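Local coordinates for protein succinate-semialdehyde dehydrogenase (Streptococcus pyogenes MGAS1882, PDB 4OGD) that probably oxidises succinic semialdehyde to succinate with NADP+ as cofactor, at residues A[245-250]-A[280-285]; A[253-258]-A[365-370]; A[288-293]-A[342-347]. All blocks are in the same frame, centred on the assembly; numbering follows the deposited sequence.

How the interactions relate
The three contacts join helices, loops and strands around one sheet of the catalytic domain. Interactions 1 and 2 use different turns of helix 244-256, their centres about 11 Å apart, and meet where Lys280 CG lies 3.8 Å from Ile368 CD1. Interaction 3, with its centre about 14 Å from that of interaction 1, reaches it through Ile346 CD1, 3.6 Å from Thr284 N. Interactions 2 and 3 join through neighbouring parallel strands, by probable backbone hydrogen bonds from Gly366 N to Thr345 O (2.7 Å) and from Ile347 N to Gly366 O (2.9 Å). Interaction 2, the most central of the three, borders the loop that carries the catalytic cysteine in aldehyde dehydrogenases.

Interaction 1: A[245-250]-A[280-285]; sequences DQLEKV and KELLTK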
# COMPACT_ATOMS: atom_id res chain seq x y z
N ASP A 245 33.23 -10.69 22.34
CA ASP A 245 32.67 -11.65 23.30
C ASP A 245 31.17 -11.73 23.10
O ASP A 245 30.58 -12.81 23.03
CB ASP A 245 32.97 -11.20 24.73
CG ASP A 245 34.41 -11.45 25.14
OD1 ASP A 245 34.90 -12.58 24.91
OD2 ASP A 245 35.05 -10.53 25.68
N GLN A 246 30.54 -10.56 23.01
CA GLN A 246 29.11 -10.48 22.77
C GLN A 246 28.77 -10.98 21.38
O GLN A 246 27.72 -11.59 21.18
CB GLN A 246 28.62 -9.05 22.99
CG GLN A 246 28.68 -8.64 24.45
CD GLN A 246 28.00 -9.66 25.35
OE1 GLN A 246 28.63 -10.27 26.21
NE2 GLN A 246 26.70 -9.87 25.13
N LEU A 247 29.66 -10.74 20.43
CA LEU A 247 29.49 -11.25 19.07
C LEU A 247 29.33 -12.76 19.06
O LEU A 247 28.38 -13.30 18.47
CB LEU A 247 30.68 -10.84 18.21
CG LEU A 247 30.68 -11.33 16.77
CD1 LEU A 247 29.45 -10.82 16.04
CD2 LEU A 247 31.96 -10.89 16.07
N GLU A 248 30.26 -13.46 19.70
CA GLU A 248 30.24 -14.92 19.68
C GLU A 248 28.91 -15.48 20.20
O GLU A 248 28.39 -16.47 19.69
CB GLU A 248 31.40 -15.49 20.50
CG GLU A 248 31.41 -17.01 20.59
CD GLU A 248 32.71 -17.56 21.14
OE1 GLU A 248 33.62 -16.76 21.45
OE2 GLU A 248 32.83 -18.80 21.26
N LYS A 249 28.35 -14.81 21.20
CA LYS A 249 27.16 -15.31 21.86
C LYS A 249 25.90 -15.26 21.01
O LYS A 249 24.93 -15.97 21.29
CB LYS A 249 26.95 -14.57 23.19
CG LYS A 249 28.09 -14.85 24.16
CD LYS A 249 27.97 -14.09 25.47
CE LYS A 249 29.00 -14.63 26.46
NZ LYS A 249 28.93 -13.95 27.78
N VAL A 250 25.90 -14.44 19.96
CA VAL A 250 24.70 -14.32 19.12
C VAL A 250 24.81 -15.03 17.78
O VAL A 250 23.81 -15.16 17.06
CB VAL A 250 24.29 -12.85 18.89
CG1 VAL A 250 24.29 -12.07 20.19
CG2 VAL A 250 25.19 -12.18 17.85
N LYS A 280 36.45 -15.78 10.40
CA LYS A 280 36.35 -17.09 9.75
C LYS A 280 36.48 -18.17 10.80
O LYS A 280 35.69 -19.11 10.85
CB LYS A 280 37.45 -17.29 8.70
CG LYS A 280 37.22 -16.59 7.38
CD LYS A 280 37.99 -17.28 6.25
CE LYS A 280 39.45 -17.52 6.63
NZ LYS A 280 40.26 -17.98 5.47
N GLU A 281 37.47 -18.01 11.67
CA GLU A 281 37.68 -18.99 12.74
C GLU A 281 36.55 -19.03 13.76
O GLU A 281 36.16 -20.11 14.22
CB GLU A 281 39.02 -18.73 13.42
CG GLU A 281 40.17 -19.33 12.65
CD GLU A 281 39.88 -20.76 12.22
OE1 GLU A 281 39.92 -21.03 11.00
OE2 GLU A 281 39.58 -21.59 13.11
N LEU A 282 36.04 -17.86 14.12
CA LEU A 282 34.96 -17.78 15.09
C LEU A 282 33.67 -18.41 14.55
O LEU A 282 33.03 -19.20 15.25
CB LEU A 282 34.70 -16.33 15.50
CG LEU A 282 33.59 -16.13 16.53
CD1 LEU A 282 33.94 -16.87 17.81
CD2 LEU A 282 33.39 -14.66 16.82
N LEU A 283 33.30 -18.06 13.32
CA LEU A 283 32.07 -18.60 12.75
C LEU A 283 32.18 -20.12 12.55
O LEU A 283 31.22 -20.86 12.75
CB LEU A 283 31.72 -17.90 11.43
CG LEU A 283 30.31 -18.19 10.89
CD1 LEU A 283 29.26 -17.58 11.80
CD2 LEU A 283 30.14 -17.66 9.47
N THR A 284 33.38 -20.57 12.18
CA THR A 284 33.65 -22.00 12.07
C THR A 284 33.47 -22.71 13.41
O THR A 284 32.83 -23.77 13.49
CB THR A 284 35.07 -22.25 11.53
OG1 THR A 284 35.16 -21.73 10.20
CG2 THR A 284 35.38 -23.75 11.51
N LYS A 285 34.01 -22.11 14.47
CA LYS A 285 33.88 -22.66 15.82
C LYS A 285 32.41 -22.80 16.20
O LYS A 285 31.98 -23.85 16.70
CB LYS A 285 34.58 -21.74 16.82
CG LYS A 285 34.42 -22.15 18.28
CD LYS A 285 34.92 -21.06 19.20
CE LYS A 285 34.81 -21.44 20.66
NZ LYS A 285 35.08 -20.26 21.53
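Glu248 and Lys285 form the polar half of this helix-helix contact. Lys285 NZ donates to Glu248 OE2 at 2.7 Å, a hydrogen-bonded salt bridge that uses the syn lone pair of the oxygen. Both chains are extended and meet at about a right angle. With CG of Glu248 anti to its backbone N (chi1 177°), the extended chain beyond CG brings the carboxylate across the gap between the helices to the lysine.

The two helices belong to the α/β catalytic domain of the aldehyde dehydrogenase fold. Helix 244-256 is the helical link of a beta-alpha-beta crossover between the adjacent parallel strands 235-238 and 268-272, and helix 276-288 follows the second of these. Their local axes come within 10.4 Å and cross at -37°.

Apolar packing is supplied by Leu282, whose two methyls divide the work. CD1 lies against the flat of the Glu248 carboxylate, 3.6 Å from its CD. CD2 touches Leu247 CD2 at 4.1 Å, more loosely. Leu247 also packs on Phe236, Ile238 and Phe393 of the sheet, while Leu282 rests on Trp244 and Leu251 of the facing helix.

Interaction 2: A[253-258]-A[365-370]; sequences FSRLYN and VGEIYK
Arg255 points its guanidinium at the start of strand 365-371 and takes hold of one backbone oxygen with two nitrogens. NE and NH2 each donate to Val365 O, both at 2.9 Å, so the group approaches side-on and the carbonyl oxygen sits between the two N-H groups. Sharing one acceptor bends both bonds, to N-H...O angles of 139° at NE and 135° at NH2. The two donors come from the same face of the carbonyl plane: NE stands well above it, whereas NH2 is only tilted out of it. Backbone N of Val365 lies over one face of the guanidinium, and the valine side chain packs on Val314 and Ile318 of helix 308-323.

A bend at chi2 (51°) turns the far part of the arginine chain across the start of the strand, bringing NE and NH2 to Val365 O, and CG of Arg255 passes 4.2 Å from Gly366 CA. Water 1 adds a second link, accepting from Glu367 N at 3.0 Å and, weakly, from Arg255 NE at 3.2 Å. The Glu367 carboxylate leans in obliquely, with OE2 4.0 Å from Arg255 NH2, too far for a salt bridge but near enough that it may steady the buried positive charge.

Other guanidinium bonds run to loops: NH2 also donates to Ile361 O, and NH1 is hydrogen-bonded to Ser265 OG. The site is thus a buried arginine, bidentate to one backbone carbonyl, that joins the end of a crossover helix to an inner strand of the catalytic domain. In aldehyde dehydrogenases the loop after this helix bears the catalytic cysteine, and the segment before this strand bears a glutamate that commonly binds the nicotinamide ribose, so the contact lies between two elements characteristic of the family's active site.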
# COMPACT_ATOMS: atom_id res chain seq x y z
N PHE A 253 22.45 -18.36 16.84
CA PHE A 253 21.09 -17.92 16.59
C PHE A 253 20.99 -17.14 15.28
O PHE A 253 20.08 -17.37 14.48
CB PHE A 253 20.59 -17.03 17.73
CG PHE A 253 19.35 -16.25 17.37
CD1 PHE A 253 18.10 -16.84 17.43
CD2 PHE A 253 19.44 -14.93 16.95
CE1 PHE A 253 16.96 -16.13 17.08
CE2 PHE A 253 18.31 -14.21 16.60
CZ PHE A 253 17.07 -14.81 16.67
N SER A 254 21.93 -16.23 15.06
CA SER A 254 21.80 -15.30 13.94
C SER A 254 21.72 -15.95 12.58
O SER A 254 21.03 -15.42 11.70
CB SER A 254 22.92 -14.25 13.97
OG SER A 254 22.76 -13.42 15.10
N ARG A 255 22.40 -17.08 12.38
CA ARG A 255 22.36 -17.75 11.08
C ARG A 255 21.69 -19.12 11.09
O ARG A 255 21.18 -19.56 10.06
CB ARG A 255 23.75 -17.84 10.45
CG ARG A 255 23.74 -18.29 8.98
CD ARG A 255 22.76 -17.45 8.15
NE ARG A 255 22.84 -17.78 6.73
CZ ARG A 255 21.80 -18.08 5.96
NH1 ARG A 255 20.57 -18.08 6.47
NH2 ARG A 255 21.98 -18.37 4.67
N LEU A 256 21.69 -19.79 12.24
CA LEU A 256 21.24 -21.18 12.30
C LEU A 256 19.87 -21.42 12.96
O LEU A 256 19.35 -22.53 12.91
CB LEU A 256 22.31 -22.07 12.95
CG LEU A 256 23.65 -22.07 12.23
CD1 LEU A 256 24.61 -22.98 12.95
CD2 LEU A 256 23.49 -22.54 10.80
N TYR A 257 19.29 -20.39 13.56
CA TYR A 257 17.93 -20.49 14.06
C TYR A 257 17.01 -20.85 12.89
O TYR A 257 17.13 -20.29 11.79
CB TYR A 257 17.51 -19.16 14.69
CG TYR A 257 16.07 -19.08 15.10
CD1 TYR A 257 15.11 -18.58 14.22
CD2 TYR A 257 15.66 -19.46 16.37
CE1 TYR A 257 13.80 -18.49 14.57
CE2 TYR A 257 14.32 -19.37 16.74
CZ TYR A 257 13.40 -18.88 15.83
OH TYR A 257 12.07 -18.78 16.15
N ASN A 258 16.10 -21.79 13.13
CA ASN A 258 15.19 -22.31 12.10
C ASN A 258 15.95 -22.83 10.89
O ASN A 258 15.48 -22.74 9.75
CB ASN A 258 14.14 -21.25 11.70
CG ASN A 258 12.84 -21.86 11.18
OD1 ASN A 258 12.51 -23.01 11.46
ND2 ASN A 258 12.08 -21.06 10.43
N VAL A 365 23.65 -21.65 5.70
CA VAL A 365 24.86 -21.32 4.96
C VAL A 365 25.40 -19.96 5.36
O VAL A 365 24.83 -18.93 4.99
CB VAL A 365 24.62 -21.36 3.44
CG1 VAL A 365 25.91 -21.06 2.69
CG2 VAL A 365 24.05 -22.71 3.02
N GLY A 366 26.49 -19.95 6.11
CA GLY A 366 27.14 -18.70 6.47
C GLY A 366 27.89 -18.16 5.27
O GLY A 366 28.42 -18.92 4.47
N GLU A 367 27.89 -16.83 5.11
CA GLU A 367 28.62 -16.19 4.02
C GLU A 367 29.44 -15.05 4.58
O GLU A 367 28.92 -14.19 5.28
CB GLU A 367 27.64 -15.65 2.98
CG GLU A 367 26.67 -16.68 2.43
CD GLU A 367 25.45 -16.05 1.81
OE1 GLU A 367 25.59 -14.97 1.21
OE2 GLU A 367 24.34 -16.62 1.95
N ILE A 368 30.74 -15.05 4.30
CA ILE A 368 31.59 -13.99 4.81
C ILE A 368 32.05 -13.08 3.68
O ILE A 368 32.70 -13.52 2.73
CB ILE A 368 32.81 -14.56 5.57
CG1 ILE A 368 32.34 -15.51 6.67
CG2 ILE A 368 33.60 -13.44 6.19
CD1 ILE A 368 33.48 -16.31 7.32
N TYR A 369 31.67 -11.80 3.78
CA TYR A 369 32.06 -10.78 2.81
C TYR A 369 33.15 -9.91 3.43
O TYR A 369 32.89 -9.21 4.42
CB TYR A 369 30.87 -9.88 2.47
CG TYR A 369 29.79 -10.51 1.62
CD1 TYR A 369 29.48 -9.99 0.37
CD2 TYR A 369 29.07 -11.62 2.07
CE1 TYR A 369 28.49 -10.56 -0.42
CE2 TYR A 369 28.08 -12.20 1.29
CZ TYR A 369 27.79 -11.66 0.05
OH TYR A 369 26.80 -12.21 -0.74
N LYS A 370 34.36 -9.93 2.86
CA LYS A 370 35.44 -9.10 3.40
C LYS A 370 35.42 -7.71 2.77
O LYS A 370 35.29 -7.58 1.56
CB LYS A 370 36.80 -9.75 3.17
CG LYS A 370 37.95 -9.01 3.85
CD LYS A 370 39.30 -9.69 3.58
CE LYS A 370 39.76 -9.45 2.15
NZ LYS A 370 40.39 -8.10 1.99
O HOH W 1 25.51 -16.00 6.78

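Interaction 3: A[288-293]-A[342-347]; sequences KTAKWG and VMPTII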
# COMPACT_ATOMS: atom_id res chain seq x y z
N LYS A 288 30.51 -25.47 14.21
CA LYS A 288 30.90 -26.82 14.62
C LYS A 288 30.09 -27.36 15.79
O LYS A 288 30.01 -28.57 15.98
CB LYS A 288 32.39 -26.86 14.97
CG LYS A 288 33.29 -27.04 13.76
CD LYS A 288 34.75 -26.85 14.15
CE LYS A 288 35.67 -27.18 12.99
NZ LYS A 288 37.10 -26.98 13.37
N THR A 289 29.49 -26.46 16.55
CA THR A 289 28.73 -26.86 17.73
C THR A 289 27.35 -27.41 17.39
O THR A 289 26.68 -27.97 18.26
CB THR A 289 28.57 -25.71 18.74
OG1 THR A 289 27.70 -24.70 18.21
CG2 THR A 289 29.91 -25.10 19.07
N ALA A 290 26.93 -27.27 16.14
CA ALA A 290 25.61 -27.73 15.71
C ALA A 290 25.41 -29.23 15.91
O ALA A 290 26.28 -30.04 15.58
CB ALA A 290 25.36 -27.36 14.26
N LYS A 291 24.25 -29.59 16.44
CA LYS A 291 23.88 -30.99 16.58
C LYS A 291 22.58 -31.23 15.84
O LYS A 291 21.50 -30.87 16.33
CB LYS A 291 23.72 -31.35 18.06
CG LYS A 291 23.41 -32.82 18.29
CD LYS A 291 23.69 -33.23 19.72
CE LYS A 291 23.50 -34.73 19.90
NZ LYS A 291 22.17 -35.15 19.38
N TRP A 292 22.67 -31.82 14.65
CA TRP A 292 21.46 -32.13 13.89
C TRP A 292 20.83 -33.42 14.35
O TRP A 292 21.49 -34.29 14.92
CB TRP A 292 21.72 -32.16 12.38
CG TRP A 292 22.88 -33.01 11.98
CD1 TRP A 292 22.87 -34.34 11.70
CD2 TRP A 292 24.23 -32.56 11.79
NE1 TRP A 292 24.14 -34.76 11.36
CE2 TRP A 292 24.99 -33.69 11.41
CE3 TRP A 292 24.87 -31.32 11.92
CZ2 TRP A 292 26.36 -33.61 11.15
CZ3 TRP A 292 26.24 -31.24 11.66
CH2 TRP A 292 26.97 -32.38 11.28
N GLY A 293 19.52 -33.53 14.12
CA GLY A 293 18.81 -34.73 14.49
C GLY A 293 17.32 -34.50 14.67
O GLY A 293 16.74 -33.61 14.05
N VAL A 342 20.72 -30.52 5.93
CA VAL A 342 21.86 -29.85 5.32
C VAL A 342 22.78 -29.43 6.46
O VAL A 342 22.33 -28.81 7.43
CB VAL A 342 21.41 -28.61 4.50
CG1 VAL A 342 22.62 -27.82 3.99
CG2 VAL A 342 20.52 -29.03 3.35
N MET A 343 24.06 -29.77 6.39
CA MET A 343 24.96 -29.39 7.48
C MET A 343 25.32 -27.91 7.38
O MET A 343 25.33 -27.35 6.28
CB MET A 343 26.22 -30.26 7.52
CG MET A 343 27.38 -29.77 6.68
SD MET A 343 28.88 -30.75 7.00
CE MET A 343 29.50 -29.97 8.48
N PRO A 344 25.59 -27.28 8.53
CA PRO A 344 26.04 -25.88 8.53
C PRO A 344 27.27 -25.75 7.64
O PRO A 344 28.21 -26.54 7.75
CB PRO A 344 26.40 -25.64 9.99
CG PRO A 344 25.52 -26.59 10.75
CD PRO A 344 25.49 -27.82 9.89
N THR A 345 27.24 -24.78 6.74
CA THR A 345 28.26 -24.65 5.72
C THR A 345 28.64 -23.18 5.66
O THR A 345 27.78 -22.32 5.79
CB THR A 345 27.69 -25.11 4.36
OG1 THR A 345 27.28 -26.48 4.45
CG2 THR A 345 28.73 -24.96 3.25
N ILE A 346 29.93 -22.89 5.50
CA ILE A 346 30.39 -21.51 5.41
C ILE A 346 31.11 -21.31 4.09
O ILE A 346 31.99 -22.09 3.74
CB ILE A 346 31.34 -21.13 6.57
CG1 ILE A 346 30.65 -21.36 7.91
CG2 ILE A 346 31.79 -19.67 6.44
CD1 ILE A 346 31.56 -21.22 9.12
N ILE A 347 30.72 -20.26 3.37
CA ILE A 347 31.43 -19.88 2.15
C ILE A 347 31.97 -18.46 2.25
O ILE A 347 31.47 -17.64 3.02
CB ILE A 347 30.54 -19.99 0.91
CG1 ILE A 347 29.31 -19.09 1.05
CG2 ILE A 347 30.16 -21.44 0.66
CD1 ILE A 347 28.42 -19.03 -0.19
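Apolar packing of Ala290 and Trp292 against Met343 and Pro344 makes this contact, in which the loop leaving helix 276-288 lies beside the lead-in to strand 345-348. It is partly buried, and no hydrogen bond crosses it.

Pro344 is the shared element. Its CG meets the methyl of Ala290 at 3.6 Å, the closest approach of the contact, while the neighbouring ring carbon CD approaches the indole obliquely, 3.9 Å from Trp292 CZ3 and 4.1 Å from CE3. The two side chains cross at a slant, with the planes of indole and pyrrolidine steeply turned against each other, and the proline meets the six-membered part of the indole. Met343 approaches differently: its CB lies over a face of the indole, 4.3 Å from CZ3, and so the root of the side chain does the touching. Trp292 reaches both residues because chi1 of 50° places its CG between the backbone N and the carbonyl carbon, which brings CZ3 to Met343 CB and Pro344 CD.

Strand 345-348 runs parallel to strand 365-371 on one side and antiparallel to strand 327-330 on the other, near one edge of the seven-stranded sheet of the aldehyde dehydrogenase catalytic domain. The contact therefore sits at an entrance to that sheet, where the chain joins it. Within the lead-in, Thr345 OG1 donates to Met343 O at 2.8 Å, coming from above the carbonyl plane; the bond spans Pro344, linking the residues before and after it.

Neighbouring residues extend the apolar patch. Ile335 touches both Trp292 and Met343, and Pro344 also packs on Phe287 of helix 276-288 and on Leu302. Between the two contact residues of the loop, Lys291 is held through its backbone N by Thr301 OG1.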